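Local atomic coordinates of cortical-lytic enzyme (Clostridium perfringens, PDB entry 5JIP), a protein that acts as a family 25 muramidase (probably a lysozyme-type glycosidase) in hydrolysis of the spore cortex during germination, and carries a bound magnesium ion. Residues I93-L96 with Q97-F100; V86-A89 with D90-I93. All blocks are in the same frame, centred on the assembly; numbering follows the deposited sequence.

Interaction 1: I93-L96 with Q97-F100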
loop_
_atom_site.group_PDB
_atom_site.type_symbol
_atom_site.label_atom_id
_atom_site.label_comp_id
_atom_site.label_asym_id
_atom_site.label_seq_id
_atom_site.Cartn_x
_atom_site.Cartn_y
_atom_site.Cartn_z
ATOM N N ILE A 93 7.641 -13.533 -22.113
ATOM C CA ILE A 93 7.507 -12.087 -22.286
ATOM C C ILE A 93 7.245 -11.751 -23.746
ATOM O O ILE A 93 6.422 -10.893 -24.068
ATOM C CB ILE A 93 8.774 -11.381 -21.757
ATOM C CG1 ILE A 93 8.792 -11.442 -20.235
ATOM C CG2 ILE A 93 8.858 -9.922 -22.244
ATOM C CD1 ILE A 93 10.135 -11.081 -19.627
ATOM N N ASP A 94 7.985 -12.392 -24.643
ATOM C CA ASP A 94 7.813 -12.189 -26.078
ATOM C C ASP A 94 6.428 -12.637 -26.525
ATOM O O ASP A 94 5.702 -11.874 -27.175
ATOM C CB ASP A 94 8.946 -12.943 -26.791
ATOM C CG ASP A 94 8.878 -12.888 -28.321
ATOM O OD1 ASP A 94 8.011 -12.232 -28.913
ATOM O OD2 ASP A 94 9.750 -13.548 -28.934
ATOM N N VAL A 95 6.012 -13.851 -26.137
ATOM C CA VAL A 95 4.707 -14.358 -26.583
ATOM C C VAL A 95 3.575 -13.491 -26.049
ATOM O O VAL A 95 2.632 -13.167 -26.778
ATOM C CB VAL A 95 4.531 -15.827 -26.175
ATOM C CG1 VAL A 95 3.118 -16.362 -26.498
ATOM C CG2 VAL A 95 5.557 -16.656 -26.876
ATOM N N LEU A 96 3.637 -13.118 -24.769
ATOM C CA LEU A 96 2.585 -12.280 -24.191
ATOM C C LEU A 96 2.344 -11.043 -25.036
ATOM O O LEU A 96 1.188 -10.680 -25.300
ATOM C CB LEU A 96 2.939 -11.864 -22.769
ATOM C CG LEU A 96 2.803 -12.950 -21.710
ATOM C CD1 LEU A 96 3.572 -12.535 -20.453
ATOM C CD2 LEU A 96 1.358 -13.294 -21.354
ATOM N N GLN A 97 3.426 -10.366 -25.449
ATOM C CA GLN A 97 3.276 -9.159 -26.251
ATOM C C GLN A 97 2.694 -9.474 -27.619
ATOM O O GLN A 97 1.955 -8.654 -28.183
ATOM C CB GLN A 97 4.610 -8.450 -26.383
ATOM C CG GLN A 97 5.093 -7.912 -25.073
ATOM C CD GLN A 97 6.471 -7.325 -25.156
ATOM O OE1 GLN A 97 6.636 -6.132 -25.359
ATOM N NE2 GLN A 97 7.472 -8.161 -24.971
ATOM N N GLN A 98 3.020 -10.638 -28.182
ATOM C CA GLN A 98 2.394 -11.012 -29.443
ATOM C C GLN A 98 0.882 -11.097 -29.286
ATOM O O GLN A 98 0.128 -10.736 -30.197
ATOM C CB GLN A 98 2.944 -12.350 -29.947
ATOM C CG GLN A 98 4.417 -12.353 -30.249
ATOM C CD GLN A 98 4.881 -13.676 -30.840
ATOM O OE1 GLN A 98 4.173 -14.288 -31.641
ATOM N NE2 GLN A 98 6.057 -14.115 -30.454
ATOM N N GLY A 99 0.417 -11.575 -28.137
ATOM C CA GLY A 99 -0.988 -11.746 -27.905
ATOM C C GLY A 99 -1.686 -10.481 -27.468
ATOM O O GLY A 99 -2.809 -10.221 -27.886
ATOM N N PHE A 100 -1.041 -9.689 -26.627
ATOM C CA PHE A 100 -1.712 -8.556 -26.016
ATOM C C PHE A 100 -1.244 -7.200 -26.525
ATOM O O PHE A 100 -1.882 -6.192 -26.201
ATOM C CB PHE A 100 -1.532 -8.592 -24.487
ATOM C CG PHE A 100 -2.224 -9.738 -23.810
ATOM C CD1 PHE A 100 -3.608 -9.835 -23.813
ATOM C CD2 PHE A 100 -1.484 -10.712 -23.152
ATOM C CE1 PHE A 100 -4.271 -10.896 -23.183
ATOM C CE2 PHE A 100 -2.127 -11.779 -22.509
ATOM C CZ PHE A 100 -3.545 -11.867 -22.518
#

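Interaction 2: V86-A89 with D90-I93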
loop_
_atom_site.group_PDB
_atom_site.type_symbol
_atom_site.label_atom_id
_atom_site.label_comp_id
_atom_site.label_asym_id
_atom_site.label_seq_id
_atom_site.Cartn_x
_atom_site.Cartn_y
_atom_site.Cartn_z
ATOM N N VAL A 86 15.712 -18.105 -17.206
ATOM C CA VAL A 86 15.805 -16.821 -17.892
ATOM C C VAL A 86 15.305 -16.951 -19.321
ATOM O O VAL A 86 14.573 -16.093 -19.817
ATOM C CB VAL A 86 17.259 -16.307 -17.848
ATOM C CG1 VAL A 86 17.413 -15.027 -18.632
ATOM C CG2 VAL A 86 17.702 -16.107 -16.424
ATOM N N ILE A 87 15.705 -18.018 -20.017
ATOM C CA ILE A 87 15.259 -18.209 -21.397
ATOM C C ILE A 87 13.746 -18.315 -21.468
ATOM O O ILE A 87 13.105 -17.701 -22.333
ATOM C CB ILE A 87 15.927 -19.449 -22.010
ATOM C CG1 ILE A 87 17.407 -19.156 -22.239
ATOM C CG2 ILE A 87 15.205 -19.886 -23.300
ATOM C CD1 ILE A 87 18.214 -20.406 -22.463
ATOM N N GLN A 88 13.154 -19.144 -20.608
ATOM C CA GLN A 88 11.712 -19.317 -20.667
ATOM C C GLN A 88 10.993 -18.039 -20.273
ATOM O O GLN A 88 9.986 -17.684 -20.896
ATOM C CB GLN A 88 11.272 -20.482 -19.803
ATOM C CG GLN A 88 11.584 -21.820 -20.475
ATOM C CD GLN A 88 11.272 -23.001 -19.616
ATOM O OE1 GLN A 88 10.165 -23.133 -19.076
ATOM N NE2 GLN A 88 12.241 -23.900 -19.504
ATOM N N ALA A 89 11.504 -17.317 -19.272
ATOM C CA ALA A 89 10.878 -16.038 -18.936
ATOM C C ALA A 89 10.938 -15.073 -20.116
ATOM O O ALA A 89 9.946 -14.400 -20.435
ATOM C CB ALA A 89 11.535 -15.412 -17.705
ATOM N N ASP A 90 12.085 -14.995 -20.792
ATOM C CA ASP A 90 12.175 -14.101 -21.939
ATOM C C ASP A 90 11.234 -14.538 -23.053
ATOM O O ASP A 90 10.661 -13.695 -23.745
ATOM C CB ASP A 90 13.610 -14.037 -22.467
ATOM C CG ASP A 90 14.529 -13.191 -21.594
ATOM O OD1 ASP A 90 14.059 -12.495 -20.663
ATOM O OD2 ASP A 90 15.741 -13.216 -21.844
ATOM N N GLN A 91 11.084 -15.853 -23.258
ATOM C CA GLN A 91 10.193 -16.344 -24.312
ATOM C C GLN A 91 8.742 -16.013 -23.998
ATOM O O GLN A 91 7.979 -15.605 -24.883
ATOM C CB GLN A 91 10.358 -17.851 -24.476
ATOM C CG GLN A 91 11.689 -18.281 -25.111
ATOM C CD GLN A 91 11.968 -19.779 -24.953
ATOM O OE1 GLN A 91 11.495 -20.413 -24.015
ATOM N NE2 GLN A 91 12.746 -20.336 -25.862
ATOM N N PHE A 92 8.348 -16.203 -22.740
ATOM C CA PHE A 92 7.000 -15.877 -22.293
ATOM C C PHE A 92 6.699 -14.391 -22.489
ATOM O O PHE A 92 5.633 -14.024 -23.000
ATOM C CB PHE A 92 6.880 -16.307 -20.833
ATOM C CG PHE A 92 5.506 -16.146 -20.224
ATOM C CD1 PHE A 92 4.345 -16.363 -20.957
ATOM C CD2 PHE A 92 5.392 -15.805 -18.882
ATOM C CE1 PHE A 92 3.104 -16.235 -20.359
ATOM C CE2 PHE A 92 4.152 -15.678 -18.289
ATOM C CZ PHE A 92 3.005 -15.885 -19.020
ATOM N N ILE A 93 7.641 -13.533 -22.113
ATOM C CA ILE A 93 7.507 -12.087 -22.286
ATOM C C ILE A 93 7.245 -11.751 -23.746
ATOM O O ILE A 93 6.422 -10.893 -24.068
ATOM C CB ILE A 93 8.774 -11.381 -21.757
ATOM C CG1 ILE A 93 8.792 -11.442 -20.235
ATOM C CG2 ILE A 93 8.858 -9.922 -22.244
ATOM C CD1 ILE A 93 10.135 -11.081 -19.627
#

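Interaction 1: I93-L96 with Q97-F100
Ile93 and Gln97, Asp94 and Gln98, and Leu96 and Phe100 are the i to i+4 pairs that close the last two turns of helix 83-100, the helix of a beta-alpha-beta unit between strands 70-75 and 111-113 of the TIM-barrel-like family 25 domain. Gln97 runs alongside Ile93 and brings its amide back over the preceding turn. Its NE2 gives a hydrogen bond of 3.1 Å to Ile93 O, with the oxygen close to the amide plane but the donor well above the carbonyl plane (59° out of it). Gln97 N also reaches Ile93 O in a weak helical bond, so two N-H groups meet that oxygen. The other end of that amide, OE1, accepts from Gly103 N, so both ends of the group are held and its rotation is fixed.

On the exposed side, Asp94 CG is anti to the backbone N (chi1 177°), which swings the carboxylate toward the following turn. There Gln98 NE2 bonds to Asp94 OD1 at 3.1 Å, arriving from above the carboxylate plane; carboxylate and amide planes stand 49° apart. The backbone bond from Gln98 N to Asp94 O links the same two residues a second time.

The inner side is apolar. Leu96 and Phe100 both lean on Ala72 of strand 70-75, and Leu96 also meets Phe138 of helix 124-142. Phe100 N donates to Leu96 O at 2.8 Å, and Leu96 CD2 lies in the plane of the Phe100 ring, at its edge, 4.0 Å from CE2.

Interaction 2: V86-A89 with D90-I93
Val86 and Asp90, then Ile87 and Gln91, Gln88 and Phe92, and Ala89 and Ile93, are joined by four successive main-chain hydrogen bonds of helix 83-100. Asp90 N to Val86 O is 2.9 Å, and Ile93 N to Ala89 O is 3.0 Å. All four are regular alpha-helical bonds.

Among the side-chain contacts, Gln91 lies along Ile87, pointing the same way: the methyl CG2 of Ile87 sits 3.6 Å from Gln91 NE2. With CG beside its own backbone N (chi1 -71°) and the chain extended beyond it, Gln91 passes close over Ile87 O, and its OE1 comes 3.5 Å from Gln88 CA. Val86 likewise flanks Asp90, its CG1 being 4.0 Å from Asp90 OD2. Ile93 lays CG1 over Ala89 O at 3.2 Å.

The polar ends of Asp90 and Gln88 find their strongest partners outside the two segments. Asp90 OD1 forms a salt bridge with Arg137 NE of helix 124-142, while the buried Gln88 amide is held at both ends, OE1 by His74 NE2 and NE2 by Lys77 O. Phe92 turns inward to Ala42 and Ser43. One face toward the strands and one flank toward the next helix is the arrangement of an outer helix in a beta/alpha barrel.

Overall arrangement
Interactions 1 and 2 are consecutive parts of one helix, 83-100, with centres 11 Å apart. Interaction 2 comes first along the chain, and Ile93, where it ends, begins interaction 1. Both lie on the same side of the chain's centre, within the family 25 domain, and the helix connects parallel strands 70-75 and 111-113. Helix 124-142 flanks both, and the shared Ile93 touches its Phe138. The C-terminal end of the helix also packs against helix 56-66 and comes nearer the metal, with the Phe100 side chain about 10 Å from that of Met230, a magnesium ligand, whereas interaction 2 lies away from the magnesium site.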